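KP6 killer toxin subunit alpha (Ustilago maydis virus P6, PDB 4GVB) recognises receptors on sensitive fungal cells as one subunit of a secreted, virally encoded heterodimeric killer toxin that kills together with the beta subunit. Local coordinates at residues C12-H21 and N69-L77. Numbering follows the deposited sequence.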
# COMPACT_ATOMS: atom_id res chain seq x y z
N CYS A 12 -2.66 -12.20 21.44
CA CYS A 12 -2.78 -12.43 20.01
C CYS A 12 -2.11 -13.76 19.68
O CYS A 12 -1.34 -14.30 20.48
CB CYS A 12 -2.17 -11.28 19.21
SG CYS A 12 -2.77 -9.66 19.70
N LYS A 13 -2.43 -14.30 18.50
CA LYS A 13 -1.87 -15.57 18.08
C LYS A 13 -0.97 -15.42 16.86
O LYS A 13 -0.09 -16.24 16.63
CB LYS A 13 -2.98 -16.58 17.83
CG LYS A 13 -3.88 -16.76 19.04
CD LYS A 13 -4.87 -17.91 18.86
CE LYS A 13 -5.59 -18.19 20.18
NZ LYS A 13 -5.99 -19.61 20.34
N TRP A 14 -1.19 -14.36 16.10
CA TRP A 14 -0.43 -14.14 14.88
C TRP A 14 0.04 -12.69 14.80
O TRP A 14 -0.63 -11.78 15.31
CB TRP A 14 -1.29 -14.47 13.66
CG TRP A 14 -1.80 -15.87 13.63
CD1 TRP A 14 -3.08 -16.30 13.87
CD2 TRP A 14 -1.04 -17.04 13.33
NE1 TRP A 14 -3.16 -17.66 13.74
CE2 TRP A 14 -1.92 -18.14 13.40
CE3 TRP A 14 0.30 -17.26 13.00
CZ2 TRP A 14 -1.50 -19.45 13.16
CZ3 TRP A 14 0.72 -18.56 12.76
CH2 TRP A 14 -0.18 -19.64 12.84
N GLU A 15 1.20 -12.49 14.18
CA GLU A 15 1.75 -11.17 13.97
C GLU A 15 2.28 -11.12 12.55
O GLU A 15 3.30 -11.74 12.26
CB GLU A 15 2.89 -10.93 14.94
CG GLU A 15 3.72 -9.70 14.66
CD GLU A 15 4.78 -9.52 15.70
OE1 GLU A 15 4.96 -10.46 16.50
OE2 GLU A 15 5.41 -8.44 15.74
N CYS A 16 1.58 -10.39 11.66
CA CYS A 16 1.87 -10.49 10.22
C CYS A 16 2.17 -9.13 9.61
O CYS A 16 1.80 -8.10 10.16
CB CYS A 16 0.67 -11.10 9.48
SG CYS A 16 0.18 -12.76 9.96
N TRP A 17 2.86 -9.13 8.47
CA TRP A 17 3.16 -7.89 7.75
C TRP A 17 3.39 -8.11 6.26
O TRP A 17 3.78 -9.20 5.83
CB TRP A 17 4.35 -7.15 8.37
CG TRP A 17 5.64 -7.91 8.38
CD1 TRP A 17 6.66 -7.84 7.46
CD2 TRP A 17 6.08 -8.84 9.39
NE1 TRP A 17 7.68 -8.68 7.82
CE2 TRP A 17 7.35 -9.30 9.00
CE3 TRP A 17 5.51 -9.33 10.56
CZ2 TRP A 17 8.07 -10.23 9.76
CZ3 TRP A 17 6.22 -10.25 11.31
CH2 TRP A 17 7.48 -10.69 10.90
N CYS A 18 3.17 -7.05 5.49
CA CYS A 18 3.47 -7.08 4.06
C CYS A 18 4.97 -6.92 3.82
O CYS A 18 5.63 -6.17 4.53
CB CYS A 18 2.70 -5.96 3.35
SG CYS A 18 0.91 -6.12 3.45
N THR A 19 5.50 -7.64 2.83
CA THR A 19 6.91 -7.53 2.47
C THR A 19 7.12 -7.26 0.99
O THR A 19 6.43 -7.80 0.15
CB THR A 19 7.70 -8.80 2.87
OG1 THR A 19 7.18 -9.94 2.19
CG2 THR A 19 7.61 -9.02 4.37
N ALA A 20 8.07 -6.39 0.68
CA ALA A 20 8.42 -6.10 -0.70
C ALA A 20 9.02 -7.35 -1.33
O ALA A 20 9.88 -8.00 -0.73
CB ALA A 20 9.39 -4.97 -0.76
N HIS A 21 8.56 -7.71 -2.52
CA HIS A 21 9.16 -8.85 -3.20
C HIS A 21 10.65 -8.55 -3.48
O HIS A 21 11.05 -7.39 -3.57
CB HIS A 21 8.39 -9.23 -4.47
CG HIS A 21 8.62 -8.31 -5.63
ND1 HIS A 21 7.58 -7.77 -6.37
CD2 HIS A 21 9.76 -7.86 -6.21
CE1 HIS A 21 8.08 -7.02 -7.34
NE2 HIS A 21 9.40 -7.05 -7.26
N ASN A 69 0.80 -6.41 -4.74
CA ASN A 69 1.97 -7.05 -5.33
C ASN A 69 3.04 -7.39 -4.31
O ASN A 69 4.22 -7.46 -4.64
CB ASN A 69 2.57 -6.18 -6.44
CG ASN A 69 3.25 -7.00 -7.52
OD1 ASN A 69 2.72 -8.02 -7.97
ND2 ASN A 69 4.43 -6.57 -7.92
N ASN A 70 2.62 -7.63 -3.07
CA ASN A 70 3.59 -7.93 -2.01
C ASN A 70 3.49 -9.37 -1.52
O ASN A 70 2.54 -10.09 -1.83
CB ASN A 70 3.41 -6.99 -0.82
CG ASN A 70 3.65 -5.55 -1.17
OD1 ASN A 70 4.54 -5.22 -1.94
ND2 ASN A 70 2.84 -4.67 -0.59
N ASN A 71 4.48 -9.77 -0.74
CA ASN A 71 4.40 -11.04 -0.02
C ASN A 71 3.91 -10.80 1.41
O ASN A 71 3.67 -9.65 1.80
CB ASN A 71 5.76 -11.74 -0.01
CG ASN A 71 6.25 -12.11 -1.42
OD1 ASN A 71 7.42 -11.92 -1.75
ND2 ASN A 71 5.35 -12.63 -2.25
N MET A 72 3.76 -11.87 2.18
CA MET A 72 3.40 -11.71 3.59
C MET A 72 4.29 -12.56 4.48
O MET A 72 4.56 -13.71 4.17
CB MET A 72 1.94 -12.09 3.81
CG MET A 72 1.54 -12.07 5.28
SD MET A 72 -0.14 -12.69 5.50
CE MET A 72 0.09 -14.44 5.17
N SER A 73 4.74 -11.98 5.59
CA SER A 73 5.38 -12.75 6.64
C SER A 73 4.51 -12.76 7.89
O SER A 73 3.89 -11.75 8.24
CB SER A 73 6.75 -12.18 6.99
OG SER A 73 7.70 -12.49 5.99
N CYS A 74 4.47 -13.91 8.56
CA CYS A 74 3.74 -14.06 9.81
C CYS A 74 4.59 -14.78 10.85
O CYS A 74 5.33 -15.70 10.51
CB CYS A 74 2.46 -14.87 9.58
SG CYS A 74 1.17 -14.00 8.69
N ARG A 75 4.49 -14.36 12.11
CA ARG A 75 5.03 -15.10 13.23
C ARG A 75 3.88 -15.61 14.09
O ARG A 75 2.87 -14.92 14.26
CB ARG A 75 5.96 -14.21 14.08
CG ARG A 75 7.12 -13.58 13.32
CD ARG A 75 8.26 -14.58 13.11
NE ARG A 75 9.27 -14.10 12.15
CZ ARG A 75 9.39 -14.52 10.89
NH1 ARG A 75 8.56 -15.44 10.41
NH2 ARG A 75 10.34 -14.02 10.11
N SER A 76 4.02 -16.82 14.62
CA SER A 76 3.06 -17.38 15.57
C SER A 76 3.39 -16.87 16.98
O SER A 76 4.56 -16.82 17.35
CB SER A 76 3.12 -18.91 15.52
OG SER A 76 2.39 -19.50 16.59
N LEU A 77 2.39 -16.49 17.76
CA LEU A 77 2.65 -15.95 19.09
C LEU A 77 2.23 -16.91 20.20
O LEU A 77 1.54 -17.90 19.95
CB LEU A 77 1.97 -14.59 19.27
CG LEU A 77 2.37 -13.48 18.30
CD1 LEU A 77 1.45 -12.25 18.43
CD2 LEU A 77 3.83 -13.09 18.52
O HOH W 1 -0.61 -19.13 16.78
O HOH W 2 10.14 -10.77 6.68
O HOH W 3 7.69 -12.36 3.35
O HOH W 4 9.66 -10.62 0.09
O HOH W 5 6.52 -5.84 -3.60
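Trp17 lays its indole beside Ser73, its partner in a hydrogen-bonded antiparallel pair. Its chi1 of 60° sets CG between the backbone N and the carbonyl carbon, which turns the indole toward strand 71-76. Beyond CB and CG, the ring-fusion carbon CD2 and then CE3 pass Ser73 O, with CE3 at 3.7 Å from that oxygen. Ser73 CB sits over one face of the indole, near the fusion carbon CE2 and CZ2, in a CH-pi contact 3.9 Å from the centroid of the five-membered ring. NE1 has a weak bond to a water that also meets Ser73 OG. At the far end, CH2 lies 3.8 Å from Arg75 CG, which arrives at the ring edge; the arginine chain bends at chi2, and the guanidinium plane stands nearly upright to the indole. Next to this group, a second water joins Ser73 OG to Thr19 OG1. Farther along the same face, Glu15 OE1 meets Leu77 CD2, while OE2 bonds to His50, whose ring stacks on Trp17.

The other face carries the disulfide Cys16 SG–Cys74 SG (2.0 Å), which ties together a non-hydrogen-bonded pair whose CA atoms are only 4.1 Å apart. Arg58 of helix 58-67 touches both cysteines, and Phe61 and Tyr62 pack on Met72.

At the end where 71-76 follows helix 58-67, Asn70 ND2 bonds to Tyr67 O of the beta subunit, at the heterodimer interface. Paired backbone bonds, such as Arg75 N to Glu15 O (2.9 Å), make 71-76 the edge strand beside 14-19 in a four-stranded antiparallel sheet with helices packed against it, the alpha/beta-sandwich arrangement.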